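Local coordinates for MSHA biogenesis protein MshE (Vibrio cholerae, PDB 5HTL), which binds the bacterial second messenger cyclic di-GMP through its MshEN domain and, as its name implies, probably takes part in assembly of the MSHA pilus, at residues 11-16 with 58-63; 39-44 with 52-57. One frame throughout, in Å; residues are numbered along the deposited sequence.

Contact 1. Residues 11-16 with 58-63; sequences GDLLVE and LAQQLS. With C2E (9,9'-[(2R,3R,3aS,5S,7aR,9R,10R,10aS,12S,14aR)-3,5,10,12-tetrahydroxy-5,12-dioxidooctahydro-2H,7H-difuro[3,2-d:3',2'-j][1,3,7,9,2,8]tetraoxadiphosphacyclododecine-2,9-diyl]bis(2-amino-1,9-dihydro-6H-purin-6-one)), chain C.
This is a small, buried helix-to-helix contact in the helical cyclic di-GMP-binding part of the MshEN fold, where helix 10-16 meets the C-terminal end of helix 51-62 and the nucleotide lies across both. No hydrogen bond joins the two helices directly. Leu13 makes the apolar bridge: with CG anti to the backbone N (chi1 -177°), its CD1 reaches Gln61 CB at 3.8 Å, and the two side chains pass at a slant. The aliphatic part of Gln60 borders the same methyl. Gln61 suits its place because its near end is aliphatic and its far end polar. Beyond CB the chain runs extended to an amide that grips the ligand with both ends: Gln61 OE1 accepts from the ribose hydroxyl O2A at 2.7 Å, while Gln61 NE2 donates to the phosphate oxygen O2P at 2.8 Å. The same NE2 also donates to the carbonyl of Lys8, which fixes the turn of the amide. On the other helix Gly11 presents its N-H to one guanine, Gly11 N to N7 of the nucleotide being 3.1 Å with an angle of 157° at the hydrogen. Lacking a side chain, Gly11 lets O6 of this base settle against the first turn, 3.0 Å from Asp12 N. Asp12 itself is turned to a salt bridge with Arg9. The chain at Ser63 leaves the helix with positive phi in a Schellman motif, and Ser63 OG is hydrogen-bonded to Arg7 of the second subunit beside another bound cyclic di-GMP. The second guanine rests face-on upon Leu58, whose apolar fork suits a flat base: Leu58 CD1 lies 3.5 Å from C21, and Leu58 CD2 lies 3.7 Å from N31.

Contact 2. Residues 39-44 with 52-57; sequences LGDTLI and TQLLNF. With C2E (9,9'-[(2R,3R,3aS,5S,7aR,9R,10R,10aS,12S,14aR)-3,5,10,12-tetrahydroxy-5,12-dioxidooctahydro-2H,7H-difuro[3,2-d:3',2'-j][1,3,7,9,2,8]tetraoxadiphosphacyclododecine-2,9-diyl]bis(2-amino-1,9-dihydro-6H-purin-6-one)), chain C.
Leu54 projects from helix 51-62 toward helix 39-45, and its two methyls carry the packing of this antiparallel helical hairpin of the MshEN domain. The axes of the two short segments run at 154° to one another and approach to 10.4 Å. Leu54 holds CG anti to its own N (chi1 178°), which carries the two methyls across the gap and gives each a separate task. CD1 of Leu54 lies on the bare backbone of Gly40, 3.9 Å from its CA; with no side chain, Gly40 leaves the room that this methyl takes up. CD2 of Leu54 packs at 3.7 Å on CD1 of Ile44, the two side chains meeting at about a right angle. Asp41 also crosses Leu54 squarely, its OD1 being 3.8 Å from Leu54 CD2. Leu54 also reaches under the O61 edge of a guanine of cyclic di-GMP, its CD2 3.5 Å from that oxygen. The first turn of helix 39-45, where N-H groups lack helical acceptors, supplies the polar grip. Leu39 N donates to phosphate oxygen O11 at 2.8 Å, a place where the helix end would probably favour negative charge. Asp41 N reaches O61 through a weak bond, and Leu39 CD2 sits on the face of the other guanine at its N7-C8 edge. The straightest of the three bonds runs from Gly40 N to N71, 3.0 Å long with 166° at the hydrogen.

In the fold
The centres of the two contacts lie 10 Å apart on the same side of the chain's centre, and helix 51-62 serves both: its earlier turns meet helix 39-45 in contact 2, its last turns helix 10-16 in contact 1. Along the chain the order is 11-16, 39-44, 52-57, 58-63, so contact 2 falls within the span that contact 1 closes. Phe57 packs on Leu13 and Leu14, and Leu14 on Leu43, joining the contacts in one apolar core. A single cyclic di-GMP spans them, each guanine lying against the Gly-Asp backbone of a Leu-Gly-Asp helix start, 10-12 or 39-41, with a hydrogen bond from the glycine N to N7 or N71, consistent with a receptor that reads both halves of its ligand similarly.

Contact 1. Residues 11-16 with 58-63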
loop_
_atom_site.group_PDB
_atom_site.type_symbol
_atom_site.label_atom_id
_atom_site.label_comp_id
_atom_site.label_asym_id
_atom_site.label_seq_id
_atom_site.Cartn_x
_atom_site.Cartn_y
_atom_site.Cartn_z
ATOM N N GLY A 11 3.519 17.827 4.105
ATOM C CA GLY A 11 3.716 19.226 3.757
ATOM C C GLY A 11 4.526 19.394 2.482
ATOM O O GLY A 11 4.082 20.061 1.542
ATOM N N ASP A 12 5.707 18.783 2.441
ATOM C CA ASP A 12 6.566 18.862 1.266
ATOM C C ASP A 12 5.880 18.326 0.026
ATOM O O ASP A 12 6.033 18.888 -1.054
ATOM C CB ASP A 12 7.877 18.113 1.509
ATOM C CG ASP A 12 8.727 18.759 2.587
ATOM O OD1 ASP A 12 8.678 20.001 2.724
ATOM O OD2 ASP A 12 9.440 18.019 3.295
ATOM N N LEU A 13 5.112 17.252 0.177
ATOM C CA LEU A 13 4.376 16.695 -0.951
ATOM C C LEU A 13 3.384 17.721 -1.506
ATOM O O LEU A 13 3.301 17.944 -2.718
ATOM C CB LEU A 13 3.650 15.415 -0.508
ATOM C CG LEU A 13 2.856 14.601 -1.532
ATOM C CD1 LEU A 13 2.719 13.177 -1.040
ATOM C CD2 LEU A 13 1.477 15.168 -1.738
ATOM N N LEU A 14 2.610 18.337 -0.616
ATOM C CA LEU A 14 1.602 19.305 -1.027
ATOM C C LEU A 14 2.214 20.560 -1.647
ATOM O O LEU A 14 1.634 21.162 -2.543
ATOM C CB LEU A 14 0.728 19.684 0.167
ATOM C CG LEU A 14 -0.135 18.545 0.714
ATOM C CD1 LEU A 14 -0.806 18.977 2.005
ATOM C CD2 LEU A 14 -1.174 18.143 -0.311
ATOM N N VAL A 15 3.378 20.974 -1.163
ATOM C CA VAL A 15 4.038 22.143 -1.739
ATOM C C VAL A 15 4.595 21.817 -3.111
ATOM O O VAL A 15 4.419 22.585 -4.050
ATOM C CB VAL A 15 5.160 22.666 -0.836
ATOM C CG1 VAL A 15 5.953 23.764 -1.544
ATOM C CG2 VAL A 15 4.589 23.194 0.449
ATOM N N GLU A 16 5.261 20.672 -3.219
ATOM C CA GLU A 16 5.875 20.274 -4.480
ATOM C C GLU A 16 4.844 20.061 -5.571
ATOM O O GLU A 16 5.117 20.323 -6.741
ATOM C CB GLU A 16 6.718 19.021 -4.297
ATOM C CG GLU A 16 7.989 19.257 -3.508
ATOM C CD GLU A 16 8.797 17.992 -3.333
ATOM O OE1 GLU A 16 8.543 17.020 -4.078
ATOM O OE2 GLU A 16 9.679 17.972 -2.449
ATOM N N LEU A 58 -3.077 12.041 0.631
ATOM C CA LEU A 58 -2.759 10.967 1.573
ATOM C C LEU A 58 -2.612 9.659 0.799
ATOM O O LEU A 58 -1.681 8.890 1.029
ATOM C CB LEU A 58 -3.855 10.829 2.628
ATOM C CG LEU A 58 -3.815 11.833 3.775
ATOM C CD1 LEU A 58 -5.031 11.669 4.682
ATOM C CD2 LEU A 58 -2.524 11.687 4.570
ATOM N N ALA A 59 -3.516 9.421 -0.147
ATOM C CA ALA A 59 -3.427 8.234 -0.988
ATOM C C ALA A 59 -2.106 8.194 -1.755
ATOM O O ALA A 59 -1.438 7.162 -1.810
ATOM C CB ALA A 59 -4.608 8.149 -1.934
ATOM N N GLN A 60 -1.716 9.314 -2.349
ATOM C CA GLN A 60 -0.436 9.365 -3.045
ATOM C C GLN A 60 0.737 9.126 -2.084
ATOM O O GLN A 60 1.637 8.334 -2.366
ATOM C CB GLN A 60 -0.281 10.707 -3.764
ATOM C CG GLN A 60 1.034 10.856 -4.499
ATOM C CD GLN A 60 1.068 12.083 -5.391
ATOM O OE1 GLN A 60 0.041 12.717 -5.631
ATOM N NE2 GLN A 60 2.250 12.417 -5.895
ATOM N N GLN A 61 0.718 9.813 -0.948
ATOM C CA GLN A 61 1.764 9.653 0.062
ATOM C C GLN A 61 1.962 8.207 0.507
ATOM O O GLN A 61 3.096 7.730 0.654
ATOM C CB GLN A 61 1.440 10.506 1.284
ATOM C CG GLN A 61 2.526 10.431 2.345
ATOM C CD GLN A 61 2.129 11.055 3.661
ATOM O OE1 GLN A 61 1.036 10.805 4.177
ATOM N NE2 GLN A 61 3.022 11.869 4.222
ATOM N N LEU A 62 0.850 7.515 0.754
ATOM C CA LEU A 62 0.875 6.156 1.273
ATOM C C LEU A 62 0.907 5.074 0.193
ATOM O O LEU A 62 0.899 3.880 0.510
ATOM C CB LEU A 62 -0.326 5.949 2.190
ATOM C CG LEU A 62 -0.404 6.943 3.354
ATOM C CD1 LEU A 62 -1.686 6.705 4.162
ATOM C CD2 LEU A 62 0.860 6.834 4.224
ATOM N N SER A 63 0.932 5.517 -1.064
ATOM C CA SER A 63 0.967 4.632 -2.237
ATOM C C SER A 63 -0.191 3.634 -2.242
ATOM O O SER A 63 0.005 2.419 -2.281
ATOM C CB SER A 63 2.305 3.897 -2.327
ATOM O OG SER A 63 2.519 3.429 -3.638
HETATM P P1 C2E C . 4.148 12.700 7.758
HETATM O O2P C2E C . 3.615 13.372 6.517
HETATM O O1P C2E C . 5.382 11.866 7.484
HETATM O "O5'" C2E C . 4.456 13.825 8.824
HETATM C "C5'" C2E C . 4.828 13.613 10.158
HETATM C "C4'" C2E C . 4.801 14.810 10.992
HETATM O "O4'" C2E C . 5.713 15.759 10.532
HETATM C "C3'" C2E C . 3.458 15.486 10.959
HETATM O "O3'" C2E C . 2.668 15.045 12.037
HETATM C "C2'" C2E C . 3.755 16.849 10.971
HETATM O "O2'" C2E C . 3.729 17.356 12.322
HETATM C "C1'" C2E C . 5.105 17.007 10.376
HETATM N N9 C2E C . 5.029 17.281 8.974
HETATM C C8 C2E C . 4.344 16.853 7.917
HETATM N N7 C2E C . 4.817 17.529 6.863
HETATM C C5 C2E C . 5.805 18.377 7.277
HETATM C C6 C2E C . 6.611 19.282 6.576
HETATM O O6 C2E C . 6.471 19.440 5.244
HETATM N N1 C2E C . 7.518 20.002 7.247
HETATM C C2 C2E C . 7.656 19.841 8.565
HETATM N N2 C2E C . 8.642 20.640 9.224
HETATM N N3 C2E C . 6.906 18.979 9.287
HETATM C C4 C2E C . 5.965 18.227 8.673
HETATM P P11 C2E C . 1.098 14.831 11.873
HETATM O O21 C2E C . 0.467 14.552 13.227
HETATM O O11 C2E C . 0.525 16.111 11.337
HETATM O O5A C2E C . 0.774 13.738 10.808
HETATM C C5A C2E C . 1.167 12.386 10.979
HETATM C C4A C2E C . 1.118 11.560 9.799
HETATM O O4A C2E C . -0.278 11.359 9.386
HETATM C C3A C2E C . 1.764 12.186 8.625
HETATM O O3A C2E C . 3.076 11.719 8.382
HETATM C C2A C2E C . 0.883 11.892 7.477
HETATM O O2A C2E C . 1.184 10.718 6.835
HETATM C C1A C2E C . -0.482 11.761 8.051
HETATM N N91 C2E C . -1.325 12.948 8.115
HETATM C C81 C2E C . -0.962 14.242 8.209
HETATM N N71 C2E C . -2.060 15.013 8.283
HETATM C C51 C2E C . -3.145 14.203 8.245
HETATM C C61 C2E C . -4.532 14.388 8.291
HETATM O O61 C2E C . -5.100 15.645 8.405
HETATM N N11 C2E C . -5.336 13.329 8.226
HETATM C C21 C2E C . -4.843 12.099 8.123
HETATM N N21 C2E C . -5.778 11.049 8.055
HETATM N N31 C2E C . -3.526 11.861 8.083
HETATM C C41 C2E C . -2.670 12.903 8.145
#

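Contact 2. Residues 39-44 with 52-57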
loop_
_atom_site.group_PDB
_atom_site.type_symbol
_atom_site.label_atom_id
_atom_site.label_comp_id
_atom_site.label_asym_id
_atom_site.label_seq_id
_atom_site.Cartn_x
_atom_site.Cartn_y
_atom_site.Cartn_z
ATOM N N LEU A 39 -1.588 17.673 10.462
ATOM C CA LEU A 39 -1.264 18.762 9.559
ATOM C C LEU A 39 -2.325 19.006 8.490
ATOM O O LEU A 39 -2.681 20.156 8.218
ATOM C CB LEU A 39 0.092 18.517 8.889
ATOM C CG LEU A 39 0.515 19.545 7.838
ATOM C CD1 LEU A 39 0.637 20.949 8.436
ATOM C CD2 LEU A 39 1.817 19.089 7.199
ATOM N N GLY A 40 -2.825 17.935 7.883
ATOM C CA GLY A 40 -3.823 18.061 6.833
ATOM C C GLY A 40 -5.065 18.774 7.334
ATOM O O GLY A 40 -5.560 19.717 6.704
ATOM N N ASP A 41 -5.572 18.330 8.482
ATOM C CA ASP A 41 -6.753 18.945 9.082
ATOM C C ASP A 41 -6.488 20.405 9.470
ATOM O O ASP A 41 -7.382 21.246 9.403
ATOM C CB ASP A 41 -7.240 18.104 10.270
ATOM C CG ASP A 41 -7.939 16.810 9.834
ATOM O OD1 ASP A 41 -8.514 16.756 8.722
ATOM O OD2 ASP A 41 -7.923 15.842 10.623
ATOM N N THR A 42 -5.253 20.721 9.849
ATOM C CA THR A 42 -4.895 22.111 10.131
ATOM C C THR A 42 -4.931 22.971 8.865
ATOM O O THR A 42 -5.477 24.076 8.862
ATOM C CB THR A 42 -3.527 22.217 10.816
ATOM O OG1 THR A 42 -3.553 21.435 12.025
ATOM C CG2 THR A 42 -3.225 23.653 11.185
ATOM N N LEU A 43 -4.347 22.458 7.793
ATOM C CA LEU A 43 -4.423 23.112 6.494
ATOM C C LEU A 43 -5.862 23.312 6.017
ATOM O O LEU A 43 -6.199 24.361 5.470
ATOM C CB LEU A 43 -3.622 22.307 5.477
ATOM C CG LEU A 43 -2.108 22.369 5.675
ATOM C CD1 LEU A 43 -1.454 21.246 4.905
ATOM C CD2 LEU A 43 -1.569 23.727 5.242
ATOM N N ILE A 44 -6.724 22.321 6.243
ATOM C CA ILE A 44 -8.141 22.445 5.885
ATOM C C ILE A 44 -8.838 23.514 6.725
ATOM O O ILE A 44 -9.610 24.329 6.209
ATOM C CB ILE A 44 -8.877 21.106 6.062
ATOM C CG1 ILE A 44 -8.410 20.111 5.008
ATOM C CG2 ILE A 44 -10.395 21.303 5.938
ATOM C CD1 ILE A 44 -8.935 18.706 5.239
ATOM N N THR A 52 -11.263 16.645 -0.029
ATOM C CA THR A 52 -11.018 15.806 -1.189
ATOM C C THR A 52 -9.534 15.815 -1.543
ATOM O O THR A 52 -8.942 14.772 -1.827
ATOM C CB THR A 52 -11.839 16.279 -2.399
ATOM O OG1 THR A 52 -13.237 16.244 -2.066
ATOM C CG2 THR A 52 -11.575 15.393 -3.618
ATOM N N GLN A 53 -8.936 17.001 -1.525
ATOM C CA GLN A 53 -7.503 17.119 -1.778
ATOM C C GLN A 53 -6.685 16.334 -0.770
ATOM O O GLN A 53 -5.742 15.635 -1.147
ATOM C CB GLN A 53 -7.063 18.578 -1.734
ATOM C CG GLN A 53 -7.480 19.405 -2.925
ATOM C CD GLN A 53 -7.113 20.855 -2.741
ATOM O OE1 GLN A 53 -7.324 21.429 -1.669
ATOM N NE2 GLN A 53 -6.556 21.460 -3.779
ATOM N N LEU A 54 -7.028 16.456 0.506
ATOM C CA LEU A 54 -6.340 15.683 1.537
ATOM C C LEU A 54 -6.434 14.174 1.287
ATOM O O LEU A 54 -5.427 13.466 1.378
ATOM C CB LEU A 54 -6.857 16.041 2.930
ATOM C CG LEU A 54 -6.243 15.245 4.093
ATOM C CD1 LEU A 54 -4.716 15.415 4.097
ATOM C CD2 LEU A 54 -6.867 15.652 5.426
ATOM N N LEU A 55 -7.637 13.700 0.972
ATOM C CA LEU A 55 -7.875 12.299 0.638
ATOM C C LEU A 55 -6.951 11.832 -0.491
ATOM O O LEU A 55 -6.247 10.813 -0.373
ATOM C CB LEU A 55 -9.340 12.142 0.215
ATOM C CG LEU A 55 -9.871 10.782 -0.238
ATOM C CD1 LEU A 55 -10.244 9.931 0.948
ATOM C CD2 LEU A 55 -11.074 10.976 -1.124
ATOM N N ASN A 56 -6.929 12.600 -1.574
ATOM C CA ASN A 56 -6.151 12.236 -2.744
ATOM C C ASN A 56 -4.640 12.232 -2.487
ATOM O O ASN A 56 -3.919 11.375 -2.992
ATOM C CB ASN A 56 -6.489 13.161 -3.920
ATOM C CG ASN A 56 -7.895 12.941 -4.457
ATOM O OD1 ASN A 56 -8.444 11.843 -4.371
ATOM N ND2 ASN A 56 -8.484 13.993 -5.013
ATOM N N PHE A 57 -4.157 13.190 -1.705
ATOM C CA PHE A 57 -2.721 13.266 -1.452
ATOM C C PHE A 57 -2.218 12.364 -0.334
ATOM O O PHE A 57 -1.064 11.935 -0.373
ATOM C CB PHE A 57 -2.255 14.723 -1.343
ATOM C CG PHE A 57 -2.318 15.434 -2.652
ATOM C CD1 PHE A 57 -1.336 15.224 -3.596
ATOM C CD2 PHE A 57 -3.390 16.234 -2.974
ATOM C CE1 PHE A 57 -1.391 15.849 -4.823
ATOM C CE2 PHE A 57 -3.460 16.851 -4.210
ATOM C CZ PHE A 57 -2.460 16.653 -5.129
HETATM P P1 C2E C . 4.148 12.700 7.758
HETATM O O2P C2E C . 3.615 13.372 6.517
HETATM O O1P C2E C . 5.382 11.866 7.484
HETATM O "O5'" C2E C . 4.456 13.825 8.824
HETATM C "C5'" C2E C . 4.828 13.613 10.158
HETATM C "C4'" C2E C . 4.801 14.810 10.992
HETATM O "O4'" C2E C . 5.713 15.759 10.532
HETATM C "C3'" C2E C . 3.458 15.486 10.959
HETATM O "O3'" C2E C . 2.668 15.045 12.037
HETATM C "C2'" C2E C . 3.755 16.849 10.971
HETATM O "O2'" C2E C . 3.729 17.356 12.322
HETATM C "C1'" C2E C . 5.105 17.007 10.376
HETATM N N9 C2E C . 5.029 17.281 8.974
HETATM C C8 C2E C . 4.344 16.853 7.917
HETATM N N7 C2E C . 4.817 17.529 6.863
HETATM C C5 C2E C . 5.805 18.377 7.277
HETATM C C6 C2E C . 6.611 19.282 6.576
HETATM O O6 C2E C . 6.471 19.440 5.244
HETATM N N1 C2E C . 7.518 20.002 7.247
HETATM C C2 C2E C . 7.656 19.841 8.565
HETATM N N2 C2E C . 8.642 20.640 9.224
HETATM N N3 C2E C . 6.906 18.979 9.287
HETATM C C4 C2E C . 5.965 18.227 8.673
HETATM P P11 C2E C . 1.098 14.831 11.873
HETATM O O21 C2E C . 0.467 14.552 13.227
HETATM O O11 C2E C . 0.525 16.111 11.337
HETATM O O5A C2E C . 0.774 13.738 10.808
HETATM C C5A C2E C . 1.167 12.386 10.979
HETATM C C4A C2E C . 1.118 11.560 9.799
HETATM O O4A C2E C . -0.278 11.359 9.386
HETATM C C3A C2E C . 1.764 12.186 8.625
HETATM O O3A C2E C . 3.076 11.719 8.382
HETATM C C2A C2E C . 0.883 11.892 7.477
HETATM O O2A C2E C . 1.184 10.718 6.835
HETATM C C1A C2E C . -0.482 11.761 8.051
HETATM N N91 C2E C . -1.325 12.948 8.115
HETATM C C81 C2E C . -0.962 14.242 8.209
HETATM N N71 C2E C . -2.060 15.013 8.283
HETATM C C51 C2E C . -3.145 14.203 8.245
HETATM C C61 C2E C . -4.532 14.388 8.291
HETATM O O61 C2E C . -5.100 15.645 8.405
HETATM N N11 C2E C . -5.336 13.329 8.226
HETATM C C21 C2E C . -4.843 12.099 8.123
HETATM N N21 C2E C . -5.778 11.049 8.055
HETATM N N31 C2E C . -3.526 11.861 8.083
HETATM C C41 C2E C . -2.670 12.903 8.145
#